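Local coordinates for protein ten1 (Schizosaccharomyces pombe, PDB 3KF6), which is required for telomere maintenance, pairs with Stn1 in an Rpa2-Rpa3-like complex and probably binds single-stranded telomeric DNA, at residues B[47-52]-B[78-83]; B[36-41]-B[64-69]; B[13-18]-B[70-75]; B[7-12]-B[23-28]. All blocks are in the same frame, centred on the assembly; numbering follows the deposited sequence.

Overall arrangement
All four contacts belong to one small OB-fold barrel, with centres between about 7 and 14 Å apart. In chain order interaction 4 comes first, setting strand 8-9 beside strand 23-34. Interaction 2 spans the interior between strands 37-42 and 65-74, while interaction 1 joins strand 45-50 to strand 77-85 in parallel. Interaction 3 reaches back, bringing the loop 13-18 onto the far half of strand 65-74. Interactions 1 and 2 lie closest, at about 7 Å, and F26 of interaction 4 packs on V47, C49, V78 and I68, so the contacts share a core. Strand 23-34, hydrogen-bonded to strand 65-74, connects this core to the Stn1-facing side of the barrel.

Interaction 1 of 4, residues B[47-52]-B[78-83]; sequences VTCDVT and VDVLLI
T48, D50, V78 and V80 join the two strands through their backbones. V78 N donates to T48 O at 2.8 Å, and D50 N to V78 O at 2.9 Å. The third bond, from V80 N to D50 O, is longer at 3.1 Å. C49 thus sits opposite V78 and D50 opposite D79, in a parallel ladder whose short axes diverge by 37°.

Apolar side chains fill the inner face. CG2 of V47 touches CG2 of V78 at 3.8 Å, and CB of C49 rests on CG2 of V80. Further along, V51 CG1 lies beside V80 CG2 at 3.6 Å and also meets CD1 of I83, whose side chain comes in at about a right angle to that of V51. F26 covers V47, C49 and V78.

On the other face two acids run side by side. D50 OD2 and D79 OD1 are 3.9 Å apart, their carboxylates turned 48° from each other; R73 NH2 makes a salt bridge to both and would offset the repulsion. D50 also closes an Asx turn: its OD1 accepts T52 N at 2.9 Å, nearly along the C-O axis, while T52 OG1 donates to the same oxygen from above the carboxylate plane.

This parallel pairing of the third and fifth barrel strands is what closes the five-stranded OB fold.

Interaction 2 of 4, residues B[36-41]-B[64-69]; sequences GILRLI and EWLNIV
L40 carries the largest share of this contact, and its two methyl branches go to different partners. CD1 meets CG1 of I68 tip to tip at 3.6 Å. CD2 turns to CD1 of L66, a looser touch at 4.5 Å. The side chain leaves its strand with CG anti to the carbonyl carbon (chi1 -65°) and then runs on extended to CD1, which carries that methyl to I68, while CD2 branches off toward L66. I12 and V47 pack on the same leucine from other parts of the chain.

L66 reaches back from strand 65-69. Besides L40 it meets L38, CD1 against CD1 at 3.8 Å, with the two side chains slanting past one another. These are strands of an OB barrel that are not neighbours: each is paired with strand 23-34, and here they face each other through the hydrophobic core, their axes 8.9 Å apart at closest approach and turned by 104°. Their backbones bond elsewhere: L38 and L40 to C49 and V47, and L66 N and I68 N probably to G28 O and F26 O.

I68 presents CG1 to L40, while its flanks are covered by V80 and I83. The side chain of L66 also rests on I83, and V51 packs on L38.

W65 starts out from the strand pointing away from residues 36-41, yet its indole swings round until CH2 lies 4.1 Å from the carbonyl oxygen of I41, which approaches the ring obliquely. L27 packs against the side chain of W65.

Interaction 3 of 4, residues B[13-18]-B[70-75]; sequences NQINDC and GRKRQD
N16 and D75 bring an amide and a carboxylate together almost at right angles, their planes 87° apart. The amide oxygen OD1 of N16 comes to D75 CA at 3.4 Å and lies nearly as close to D75 CB; it also takes a weak hydrogen bond from G76 N. Above the plane of the D75 carboxylate sits K72, whose NZ forms a salt bridge with D75 OD1 at 3.2 Å. Here the loop before the first long strand of the OB fold lies against the far half of strand 65-74.

K72 is the buried link. CG is anti to the backbone N (chi1 180°), and the chain stays extended until its last bond, where chi4 of -75° turns the ammonium aside. NZ makes its main salt bridge with D20 and a weak hydrogen bond to C18 O at 3.2 Å. A methionine in its place would probably leave D20 and D75 without their shared positive charge and C18 O without this donor.

The aliphatic end of K72 lies against two carbonyl oxygens of the turn, both on the same side of it: CE is 3.2 Å from I15 O and 3.3 Å from C18 O, and CD lies 4.2 Å from CG2 of I15.

Interaction 4 of 4, residues B[7-12]-B[23-28]; sequences AKLIFI and KLRFLG
K8 and R25 anchor a short parallel pairing of backbones. K8 N donates to K23 O at 3.0 Å, R25 N to K8 O at 2.9 Å, and I10 N to R25 O at 3.0 Å. The last is nearly straight, at 171° at the hydrogen, and runs in line with the carbonyl; the donor to K8 O sits well above that carbonyl plane.

Past I10 the strands part, and water carries the pairing on. One water donates to I10 O (2.7 Å) and accepts from L27 N; a second accepts from I12 N and donates to L27 O.

Apolar contacts line the inner face. I10 CD1 packs against CD2 of L24, and I12 lays CG1 obliquely against the F26 ring, 3.6 Å from CD2. Beyond it, I12 CD1 lies 3.7 Å from G28 CA, so close that a side chain at G28 would collide with it. An alanine here in place of I12 is likely to open a gap beside the F26 ring and above G28.

On the other face, L9 lies alongside the extended R25, CD1 to CD at 3.9 Å, and A7 CB rests on CG of K23. The charged ends go further: R25 NH2 makes a salt bridge to E132 of Stn1, and K23 NZ bonds with L2 O and D5. A7 N adds a hydrogen bond to D71 of Stn1.

The same strand pair therefore gives its greasy side to the barrel core and its mixed, charge-bearing side to the Stn1 interface.

Interaction 1 of 4, residues B[47-52]-B[78-83]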
loop_
_atom_site.group_PDB
_atom_site.type_symbol
_atom_site.label_atom_id
_atom_site.label_comp_id
_atom_site.label_asym_id
_atom_site.label_seq_id
_atom_site.Cartn_x
_atom_site.Cartn_y
_atom_site.Cartn_z
ATOM N N VAL B 47 -4.566 -12.600 17.358
ATOM C CA VAL B 47 -3.348 -13.077 16.730
ATOM C C VAL B 47 -2.158 -12.669 17.578
ATOM O O VAL B 47 -2.156 -11.601 18.196
ATOM C CB VAL B 47 -3.175 -12.502 15.296
ATOM C CG1 VAL B 47 -3.105 -10.994 15.342
ATOM C CG2 VAL B 47 -1.918 -13.066 14.650
ATOM N N THR B 48 -1.159 -13.539 17.625
ATOM C CA THR B 48 0.053 -13.274 18.377
ATOM C C THR B 48 1.084 -12.715 17.403
ATOM O O THR B 48 1.413 -13.349 16.399
ATOM C CB THR B 48 0.584 -14.564 19.029
ATOM O OG1 THR B 48 -0.291 -14.945 20.096
ATOM C CG2 THR B 48 1.992 -14.357 19.569
ATOM N N CYS B 49 1.577 -11.520 17.701
ATOM C CA CYS B 49 2.551 -10.860 16.847
ATOM C C CYS B 49 3.913 -10.740 17.513
ATOM O O CYS B 49 4.032 -10.201 18.610
ATOM C CB CYS B 49 2.049 -9.466 16.465
ATOM S SG CYS B 49 0.473 -9.468 15.563
ATOM N N ASP B 50 4.936 -11.247 16.834
ATOM C CA ASP B 50 6.302 -11.195 17.340
ATOM C C ASP B 50 6.920 -9.870 16.910
ATOM O O ASP B 50 7.152 -9.645 15.725
ATOM C CB ASP B 50 7.119 -12.352 16.763
ATOM C CG ASP B 50 8.544 -12.389 17.296
ATOM O OD1 ASP B 50 9.157 -11.311 17.455
ATOM O OD2 ASP B 50 9.055 -13.502 17.539
ATOM N N VAL B 51 7.188 -8.995 17.873
ATOM C CA VAL B 51 7.765 -7.689 17.572
ATOM C C VAL B 51 9.161 -7.536 18.157
ATOM O O VAL B 51 9.670 -6.421 18.279
ATOM C CB VAL B 51 6.878 -6.549 18.122
ATOM C CG1 VAL B 51 5.542 -6.530 17.390
ATOM C CG2 VAL B 51 6.658 -6.739 19.622
ATOM N N THR B 52 9.776 -8.661 18.506
ATOM C CA THR B 52 11.114 -8.671 19.087
ATOM C C THR B 52 12.150 -7.886 18.279
ATOM O O THR B 52 12.982 -7.188 18.855
ATOM C CB THR B 52 11.626 -10.116 19.262
ATOM O OG1 THR B 52 10.713 -10.851 20.084
ATOM C CG2 THR B 52 12.999 -10.119 19.921
ATOM N N VAL B 78 2.230 -14.139 13.794
ATOM C CA VAL B 78 2.746 -13.298 12.724
ATOM C C VAL B 78 4.056 -12.621 13.117
ATOM O O VAL B 78 4.166 -12.047 14.203
ATOM C CB VAL B 78 1.731 -12.183 12.356
ATOM C CG1 VAL B 78 2.379 -11.186 11.405
ATOM C CG2 VAL B 78 0.478 -12.791 11.730
ATOM N N ASP B 79 5.046 -12.697 12.236
ATOM C CA ASP B 79 6.332 -12.047 12.465
ATOM C C ASP B 79 6.202 -10.636 11.900
ATOM O O ASP B 79 6.093 -10.452 10.688
ATOM C CB ASP B 79 7.457 -12.799 11.747
ATOM C CG ASP B 79 7.944 -14.004 12.527
ATOM O OD1 ASP B 79 8.393 -13.821 13.679
ATOM O OD2 ASP B 79 7.880 -15.131 11.992
ATOM N N VAL B 80 6.216 -9.640 12.780
ATOM C CA VAL B 80 6.054 -8.253 12.358
ATOM C C VAL B 80 7.237 -7.621 11.639
ATOM O O VAL B 80 8.390 -7.773 12.051
ATOM C CB VAL B 80 5.685 -7.355 13.559
ATOM C CG1 VAL B 80 5.483 -5.921 13.094
ATOM C CG2 VAL B 80 4.421 -7.882 14.227
ATOM N N LEU B 81 6.931 -6.893 10.565
ATOM C CA LEU B 81 7.937 -6.201 9.765
ATOM C C LEU B 81 7.766 -4.688 9.890
ATOM O O LEU B 81 8.742 -3.937 9.898
ATOM C CB LEU B 81 7.809 -6.602 8.289
ATOM C CG LEU B 81 7.977 -8.089 7.967
ATOM C CD1 LEU B 81 7.686 -8.328 6.496
ATOM C CD2 LEU B 81 9.380 -8.538 8.319
ATOM N N LEU B 82 6.516 -4.242 9.975
ATOM C CA LEU B 82 6.218 -2.821 10.106
ATOM C C LEU B 82 5.049 -2.590 11.051
ATOM O O LEU B 82 4.080 -3.347 11.045
ATOM C CB LEU B 82 5.857 -2.214 8.750
ATOM C CG LEU B 82 6.900 -2.181 7.631
ATOM C CD1 LEU B 82 6.233 -1.709 6.351
ATOM C CD2 LEU B 82 8.045 -1.256 8.013
ATOM N N ILE B 83 5.142 -1.534 11.858
ATOM C CA ILE B 83 4.079 -1.184 12.791
ATOM C C ILE B 83 3.815 0.317 12.703
ATOM O O ILE B 83 4.751 1.118 12.650
ATOM C CB ILE B 83 4.462 -1.486 14.258
ATOM C CG1 ILE B 83 4.947 -2.922 14.405
ATOM C CG2 ILE B 83 3.257 -1.248 15.167
ATOM C CD1 ILE B 83 5.471 -3.228 15.801
#

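Interaction 2 of 4, residues B[36-41]-B[64-69]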
loop_
_atom_site.group_PDB
_atom_site.type_symbol
_atom_site.label_atom_id
_atom_site.label_comp_id
_atom_site.label_asym_id
_atom_site.label_seq_id
_atom_site.Cartn_x
_atom_site.Cartn_y
_atom_site.Cartn_z
ATOM N N GLY B 36 8.255 -9.841 24.214
ATOM C CA GLY B 36 8.427 -9.730 22.777
ATOM C C GLY B 36 7.209 -10.160 21.985
ATOM O O GLY B 36 7.259 -10.245 20.758
ATOM N N ILE B 37 6.111 -10.429 22.684
ATOM C CA ILE B 37 4.884 -10.857 22.028
ATOM C C ILE B 37 3.755 -9.853 22.212
ATOM O O ILE B 37 3.372 -9.522 23.331
ATOM C CB ILE B 37 4.425 -12.238 22.554
ATOM C CG1 ILE B 37 5.384 -13.327 22.058
ATOM C CG2 ILE B 37 3.001 -12.533 22.107
ATOM C CD1 ILE B 37 5.535 -13.378 20.547
ATOM N N LEU B 38 3.231 -9.377 21.090
ATOM C CA LEU B 38 2.138 -8.422 21.086
ATOM C C LEU B 38 0.880 -9.189 20.691
ATOM O O LEU B 38 0.833 -9.803 19.626
ATOM C CB LEU B 38 2.425 -7.327 20.058
ATOM C CG LEU B 38 1.714 -5.977 20.145
ATOM C CD1 LEU B 38 1.941 -5.243 18.828
ATOM C CD2 LEU B 38 0.228 -6.158 20.409
ATOM N N ARG B 39 -0.132 -9.170 21.552
ATOM C CA ARG B 39 -1.372 -9.868 21.248
ATOM C C ARG B 39 -2.392 -8.848 20.762
ATOM O O ARG B 39 -2.725 -7.905 21.478
ATOM C CB ARG B 39 -1.894 -10.597 22.492
ATOM C CG ARG B 39 -3.157 -11.415 22.249
ATOM C CD ARG B 39 -3.413 -12.393 23.392
ATOM N NE ARG B 39 -4.606 -13.206 23.173
ATOM C CZ ARG B 39 -5.851 -12.788 23.382
ATOM N NH1 ARG B 39 -6.073 -11.558 23.823
ATOM N NH2 ARG B 39 -6.874 -13.602 23.150
ATOM N N LEU B 40 -2.866 -9.030 19.530
ATOM C CA LEU B 40 -3.848 -8.122 18.951
ATOM C C LEU B 40 -5.175 -8.824 18.743
ATOM O O LEU B 40 -5.219 -10.009 18.416
ATOM C CB LEU B 40 -3.366 -7.584 17.606
ATOM C CG LEU B 40 -2.135 -6.688 17.591
ATOM C CD1 LEU B 40 -1.888 -6.219 16.165
ATOM C CD2 LEU B 40 -2.349 -5.490 18.498
ATOM N N ILE B 41 -6.260 -8.083 18.925
ATOM C CA ILE B 41 -7.583 -8.654 18.748
ATOM C C ILE B 41 -8.449 -7.761 17.878
ATOM O O ILE B 41 -8.161 -6.581 17.683
ATOM C CB ILE B 41 -8.311 -8.836 20.100
ATOM C CG1 ILE B 41 -8.538 -7.471 20.753
ATOM C CG2 ILE B 41 -7.491 -9.734 21.022
ATOM C CD1 ILE B 41 -9.330 -7.529 22.046
ATOM N N GLU B 64 -5.169 0.343 22.125
ATOM C CA GLU B 64 -4.939 1.246 21.004
ATOM C C GLU B 64 -4.885 0.402 19.732
ATOM O O GLU B 64 -4.578 -0.796 19.779
ATOM C CB GLU B 64 -3.647 2.047 21.174
ATOM C CG GLU B 64 -2.355 1.299 20.924
ATOM C CD GLU B 64 -1.179 2.253 20.834
ATOM O OE1 GLU B 64 -1.150 3.053 19.878
ATOM O OE2 GLU B 64 -0.296 2.218 21.715
ATOM N N TRP B 65 -5.202 1.023 18.601
ATOM C CA TRP B 65 -5.217 0.310 17.332
ATOM C C TRP B 65 -3.940 0.498 16.527
ATOM O O TRP B 65 -3.430 1.613 16.392
ATOM C CB TRP B 65 -6.439 0.733 16.514
ATOM C CG TRP B 65 -7.732 0.202 17.090
ATOM C CD1 TRP B 65 -8.474 0.746 18.100
ATOM C CD2 TRP B 65 -8.403 -1.003 16.702
ATOM N NE1 TRP B 65 -9.567 -0.047 18.366
ATOM C CE2 TRP B 65 -9.546 -1.127 17.522
ATOM C CE3 TRP B 65 -8.146 -1.991 15.742
ATOM C CZ2 TRP B 65 -10.434 -2.203 17.410
ATOM C CZ3 TRP B 65 -9.028 -3.063 15.631
ATOM C CH2 TRP B 65 -10.159 -3.159 16.462
ATOM N N LEU B 66 -3.435 -0.610 15.990
ATOM C CA LEU B 66 -2.199 -0.605 15.215
ATOM C C LEU B 66 -2.345 -1.246 13.844
ATOM O O LEU B 66 -3.098 -2.205 13.683
ATOM C CB LEU B 66 -1.116 -1.386 15.963
ATOM C CG LEU B 66 -0.721 -0.919 17.364
ATOM C CD1 LEU B 66 0.284 -1.904 17.954
ATOM C CD2 LEU B 66 -0.127 0.483 17.285
ATOM N N ASN B 67 -1.628 -0.700 12.866
ATOM C CA ASN B 67 -1.602 -1.278 11.521
ATOM C C ASN B 67 -0.348 -2.146 11.528
ATOM O O ASN B 67 0.717 -1.704 11.964
ATOM C CB ASN B 67 -1.467 -0.208 10.435
ATOM C CG ASN B 67 -2.786 0.434 10.076
ATOM O OD1 ASN B 67 -3.797 -0.246 9.890
ATOM N ND2 ASN B 67 -2.783 1.755 9.957
ATOM N N ILE B 68 -0.473 -3.369 11.031
ATOM C CA ILE B 68 0.633 -4.313 11.018
ATOM C C ILE B 68 0.908 -4.877 9.634
ATOM O O ILE B 68 -0.019 -5.201 8.904
ATOM C CB ILE B 68 0.319 -5.542 11.927
ATOM C CG1 ILE B 68 0.146 -5.100 13.381
ATOM C CG2 ILE B 68 1.425 -6.590 11.815
ATOM C CD1 ILE B 68 1.407 -4.585 14.020
ATOM N N VAL B 69 2.184 -4.959 9.277
ATOM C CA VAL B 69 2.589 -5.611 8.038
ATOM C C VAL B 69 3.577 -6.651 8.540
ATOM O O VAL B 69 4.520 -6.317 9.256
ATOM C CB VAL B 69 3.310 -4.683 7.046
ATOM C CG1 VAL B 69 3.828 -5.518 5.859
ATOM C CG2 VAL B 69 2.357 -3.618 6.542
#

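Interaction 3 of 4, residues B[13-18]-B[70-75]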
loop_
_atom_site.group_PDB
_atom_site.type_symbol
_atom_site.label_atom_id
_atom_site.label_comp_id
_atom_site.label_asym_id
_atom_site.label_seq_id
_atom_site.Cartn_x
_atom_site.Cartn_y
_atom_site.Cartn_z
ATOM N N ASN B 13 -9.345 -12.131 11.612
ATOM C CA ASN B 13 -10.076 -13.392 11.550
ATOM C C ASN B 13 -9.790 -14.209 10.289
ATOM O O ASN B 13 -10.257 -15.344 10.170
ATOM C CB ASN B 13 -11.588 -13.142 11.671
ATOM C CG ASN B 13 -12.146 -12.318 10.528
ATOM O OD1 ASN B 13 -11.972 -12.659 9.358
ATOM N ND2 ASN B 13 -12.836 -11.231 10.863
ATOM N N GLN B 14 -9.031 -13.646 9.352
ATOM C CA GLN B 14 -8.705 -14.352 8.111
ATOM C C GLN B 14 -7.259 -14.830 8.073
ATOM O O GLN B 14 -6.847 -15.513 7.139
ATOM C CB GLN B 14 -8.948 -13.451 6.893
ATOM C CG GLN B 14 -10.366 -12.937 6.748
ATOM C CD GLN B 14 -10.491 -11.942 5.610
ATOM O OE1 GLN B 14 -9.751 -10.957 5.553
ATOM N NE2 GLN B 14 -11.427 -12.192 4.698
ATOM N N ILE B 15 -6.480 -14.468 9.085
ATOM C CA ILE B 15 -5.081 -14.863 9.113
ATOM C C ILE B 15 -4.880 -16.373 8.995
ATOM O O ILE B 15 -3.980 -16.824 8.289
ATOM C CB ILE B 15 -4.388 -14.346 10.392
ATOM C CG1 ILE B 15 -4.334 -12.816 10.351
ATOM C CG2 ILE B 15 -2.982 -14.918 10.496
ATOM C CD1 ILE B 15 -3.787 -12.175 11.613
ATOM N N ASN B 16 -5.723 -17.145 9.674
ATOM C CA ASN B 16 -5.608 -18.598 9.634
ATOM C C ASN B 16 -6.074 -19.201 8.312
ATOM O O ASN B 16 -5.999 -20.415 8.119
ATOM C CB ASN B 16 -6.379 -19.227 10.799
ATOM C CG ASN B 16 -5.793 -18.856 12.146
ATOM O OD1 ASN B 16 -4.574 -18.800 12.308
ATOM N ND2 ASN B 16 -6.658 -18.612 13.125
ATOM N N ASP B 17 -6.562 -18.356 7.408
ATOM C CA ASP B 17 -7.001 -18.819 6.096
ATOM C C ASP B 17 -5.852 -18.656 5.107
ATOM O O ASP B 17 -5.931 -19.120 3.971
ATOM C CB ASP B 17 -8.196 -18.005 5.588
ATOM C CG ASP B 17 -9.440 -18.204 6.422
ATOM O OD1 ASP B 17 -9.742 -19.363 6.759
ATOM O OD2 ASP B 17 -10.125 -17.203 6.728
ATOM N N CYS B 18 -4.786 -17.993 5.544
ATOM C CA CYS B 18 -3.635 -17.748 4.679
ATOM C C CYS B 18 -2.470 -18.704 4.911
ATOM O O CYS B 18 -2.389 -19.369 5.943
ATOM C CB CYS B 18 -3.174 -16.297 4.839
ATOM S SG CYS B 18 -4.504 -15.098 4.533
ATOM N N GLY B 70 3.343 -7.913 8.205
ATOM C CA GLY B 70 4.248 -8.953 8.651
ATOM C C GLY B 70 4.040 -10.229 7.873
ATOM O O GLY B 70 3.247 -10.262 6.936
ATOM N N ARG B 71 4.758 -11.279 8.255
ATOM C CA ARG B 71 4.634 -12.569 7.586
ATOM C C ARG B 71 4.076 -13.615 8.535
ATOM O O ARG B 71 4.470 -13.682 9.702
ATOM C CB ARG B 71 5.993 -13.050 7.072
ATOM C CG ARG B 71 6.568 -12.240 5.940
ATOM C CD ARG B 71 7.800 -12.927 5.353
ATOM N NE ARG B 71 8.409 -12.094 4.327
ATOM C CZ ARG B 71 7.873 -11.871 3.132
ATOM N NH1 ARG B 71 6.716 -12.432 2.803
ATOM N NH2 ARG B 71 8.483 -11.062 2.279
ATOM N N LYS B 72 3.158 -14.432 8.033
ATOM C CA LYS B 72 2.566 -15.484 8.844
ATOM C C LYS B 72 3.617 -16.558 9.106
ATOM O O LYS B 72 4.221 -17.082 8.169
ATOM C CB LYS B 72 1.360 -16.091 8.118
ATOM C CG LYS B 72 0.658 -17.214 8.870
ATOM C CD LYS B 72 -0.684 -17.528 8.218
ATOM C CE LYS B 72 -1.464 -18.595 8.974
ATOM N NZ LYS B 72 -0.909 -19.953 8.747
ATOM N N ARG B 73 3.837 -16.871 10.381
ATOM C CA ARG B 73 4.810 -17.888 10.779
ATOM C C ARG B 73 4.124 -19.252 10.774
ATOM O O ARG B 73 4.657 -20.235 10.258
ATOM C CB ARG B 73 5.348 -17.579 12.179
ATOM C CG ARG B 73 6.315 -18.618 12.718
ATOM C CD ARG B 73 6.569 -18.423 14.207
ATOM N NE ARG B 73 7.216 -17.151 14.513
ATOM C CZ ARG B 73 7.555 -16.766 15.740
ATOM N NH1 ARG B 73 7.306 -17.558 16.776
ATOM N NH2 ARG B 73 8.147 -15.596 15.932
ATOM N N GLN B 74 2.936 -19.286 11.365
ATOM C CA GLN B 74 2.097 -20.475 11.446
ATOM C C GLN B 74 0.751 -19.965 11.952
ATOM O O GLN B 74 0.620 -18.779 12.261
ATOM C CB GLN B 74 2.691 -21.511 12.412
ATOM C CG GLN B 74 2.930 -21.003 13.818
ATOM C CD GLN B 74 3.477 -22.067 14.746
ATOM O OE1 GLN B 74 2.780 -23.019 15.096
ATOM N NE2 GLN B 74 4.735 -21.913 15.147
ATOM N N ASP B 75 -0.252 -20.831 12.034
ATOM C CA ASP B 75 -1.556 -20.375 12.497
ATOM C C ASP B 75 -1.455 -19.597 13.805
ATOM O O ASP B 75 -0.778 -20.018 14.745
ATOM C CB ASP B 75 -2.519 -21.551 12.674
ATOM C CG ASP B 75 -2.900 -22.197 11.355
ATOM O OD1 ASP B 75 -3.175 -21.458 10.384
ATOM O OD2 ASP B 75 -2.939 -23.443 11.291
#

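Interaction 4 of 4, residues B[7-12]-B[23-28]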
loop_
_atom_site.group_PDB
_atom_site.type_symbol
_atom_site.label_atom_id
_atom_site.label_comp_id
_atom_site.label_asym_id
_atom_site.label_seq_id
_atom_site.Cartn_x
_atom_site.Cartn_y
_atom_site.Cartn_z
ATOM N N ALA B 7 1.672 -7.095 0.139
ATOM C CA ALA B 7 0.921 -7.616 1.272
ATOM C C ALA B 7 -0.551 -7.866 0.944
ATOM O O ALA B 7 -1.149 -7.173 0.111
ATOM C CB ALA B 7 1.036 -6.647 2.453
ATOM N N LYS B 8 -1.124 -8.891 1.571
ATOM C CA LYS B 8 -2.539 -9.202 1.397
ATOM C C LYS B 8 -3.268 -8.469 2.514
ATOM O O LYS B 8 -3.000 -8.706 3.695
ATOM C CB LYS B 8 -2.802 -10.705 1.535
ATOM C CG LYS B 8 -2.602 -11.490 0.255
ATOM C CD LYS B 8 -2.811 -12.981 0.491
ATOM C CE LYS B 8 -4.197 -13.297 1.036
ATOM N NZ LYS B 8 -4.320 -14.750 1.382
ATOM N N LEU B 9 -4.174 -7.575 2.139
ATOM C CA LEU B 9 -4.947 -6.805 3.106
ATOM C C LEU B 9 -6.097 -7.668 3.602
ATOM O O LEU B 9 -7.010 -7.992 2.840
ATOM C CB LEU B 9 -5.473 -5.533 2.443
ATOM C CG LEU B 9 -6.276 -4.562 3.305
ATOM C CD1 LEU B 9 -5.413 -4.039 4.453
ATOM C CD2 LEU B 9 -6.758 -3.410 2.424
ATOM N N ILE B 10 -6.062 -8.024 4.884
ATOM C CA ILE B 10 -7.088 -8.894 5.460
ATOM C C ILE B 10 -7.510 -8.495 6.871
ATOM O O ILE B 10 -6.987 -7.549 7.448
ATOM C CB ILE B 10 -6.575 -10.334 5.555
ATOM C CG1 ILE B 10 -5.341 -10.371 6.462
ATOM C CG2 ILE B 10 -6.226 -10.865 4.175
ATOM C CD1 ILE B 10 -4.845 -11.774 6.769
ATOM N N PHE B 11 -8.470 -9.236 7.419
ATOM C CA PHE B 11 -8.917 -9.010 8.784
ATOM C C PHE B 11 -8.172 -10.041 9.615
ATOM O O PHE B 11 -7.709 -11.050 9.085
ATOM C CB PHE B 11 -10.424 -9.260 8.929
ATOM C CG PHE B 11 -11.275 -8.299 8.162
ATOM C CD1 PHE B 11 -11.859 -8.682 6.960
ATOM C CD2 PHE B 11 -11.487 -7.010 8.634
ATOM C CE1 PHE B 11 -12.648 -7.788 6.237
ATOM C CE2 PHE B 11 -12.274 -6.110 7.919
ATOM C CZ PHE B 11 -12.856 -6.503 6.717
ATOM N N ILE B 12 -8.046 -9.792 10.913
ATOM C CA ILE B 12 -7.353 -10.740 11.767
ATOM C C ILE B 12 -8.017 -12.112 11.703
ATOM O O ILE B 12 -7.333 -13.137 11.713
ATOM C CB ILE B 12 -7.304 -10.235 13.225
ATOM C CG1 ILE B 12 -6.272 -9.102 13.326
ATOM C CG2 ILE B 12 -6.948 -11.383 14.177
ATOM C CD1 ILE B 12 -6.154 -8.492 14.708
ATOM N N LYS B 23 3.007 -12.509 3.165
ATOM C CA LYS B 23 3.024 -11.176 3.769
ATOM C C LYS B 23 1.584 -10.709 3.924
ATOM O O LYS B 23 0.806 -10.760 2.977
ATOM C CB LYS B 23 3.793 -10.190 2.897
ATOM C CG LYS B 23 3.851 -8.780 3.489
ATOM C CD LYS B 23 4.633 -7.819 2.597
ATOM C CE LYS B 23 6.101 -8.197 2.499
ATOM N NZ LYS B 23 6.863 -7.277 1.605
ATOM N N LEU B 24 1.243 -10.231 5.118
ATOM C CA LEU B 24 -0.120 -9.802 5.408
ATOM C C LEU B 24 -0.167 -8.411 6.022
ATOM O O LEU B 24 0.759 -8.003 6.713
ATOM C CB LEU B 24 -0.766 -10.764 6.409
ATOM C CG LEU B 24 -0.651 -12.268 6.154
ATOM C CD1 LEU B 24 -1.136 -13.034 7.387
ATOM C CD2 LEU B 24 -1.470 -12.634 4.926
ATOM N N ARG B 25 -1.249 -7.690 5.762
ATOM C CA ARG B 25 -1.436 -6.382 6.377
ATOM C C ARG B 25 -2.799 -6.397 7.058
ATOM O O ARG B 25 -3.805 -6.761 6.443
ATOM C CB ARG B 25 -1.383 -5.239 5.358
ATOM C CG ARG B 25 -1.773 -3.923 6.025
ATOM C CD ARG B 25 -1.797 -2.739 5.089
ATOM N NE ARG B 25 -2.509 -1.621 5.707
ATOM C CZ ARG B 25 -2.511 -0.381 5.226
ATOM N NH1 ARG B 25 -1.832 -0.092 4.119
ATOM N NH2 ARG B 25 -3.196 0.568 5.852
ATOM N N PHE B 26 -2.832 -6.014 8.332
ATOM C CA PHE B 26 -4.084 -5.995 9.073
ATOM C C PHE B 26 -4.057 -4.996 10.220
ATOM O O PHE B 26 -2.990 -4.535 10.640
ATOM C CB PHE B 26 -4.407 -7.395 9.619
ATOM C CG PHE B 26 -3.305 -7.998 10.440
ATOM C CD1 PHE B 26 -2.295 -8.734 9.838
ATOM C CD2 PHE B 26 -3.272 -7.817 11.821
ATOM C CE1 PHE B 26 -1.260 -9.287 10.598
ATOM C CE2 PHE B 26 -2.240 -8.362 12.589
ATOM C CZ PHE B 26 -1.236 -9.095 11.975
ATOM N N LEU B 27 -5.245 -4.672 10.714
ATOM C CA LEU B 27 -5.413 -3.735 11.815
ATOM C C LEU B 27 -5.835 -4.530 13.045
ATOM O O LEU B 27 -6.648 -5.451 12.949
ATOM C CB LEU B 27 -6.487 -2.708 11.440
ATOM C CG LEU B 27 -6.913 -1.672 12.476
ATOM C CD1 LEU B 27 -5.746 -0.764 12.821
ATOM C CD2 LEU B 27 -8.075 -0.858 11.916
ATOM N N GLY B 28 -5.285 -4.179 14.201
ATOM C CA GLY B 28 -5.632 -4.896 15.413
ATOM C C GLY B 28 -5.592 -4.012 16.641
ATOM O O GLY B 28 -4.924 -2.973 16.652
HETATM O O HOH W 1 -7.505 -5.548 9.111
HETATM O O HOH W 2 -8.499 -6.930 11.612
#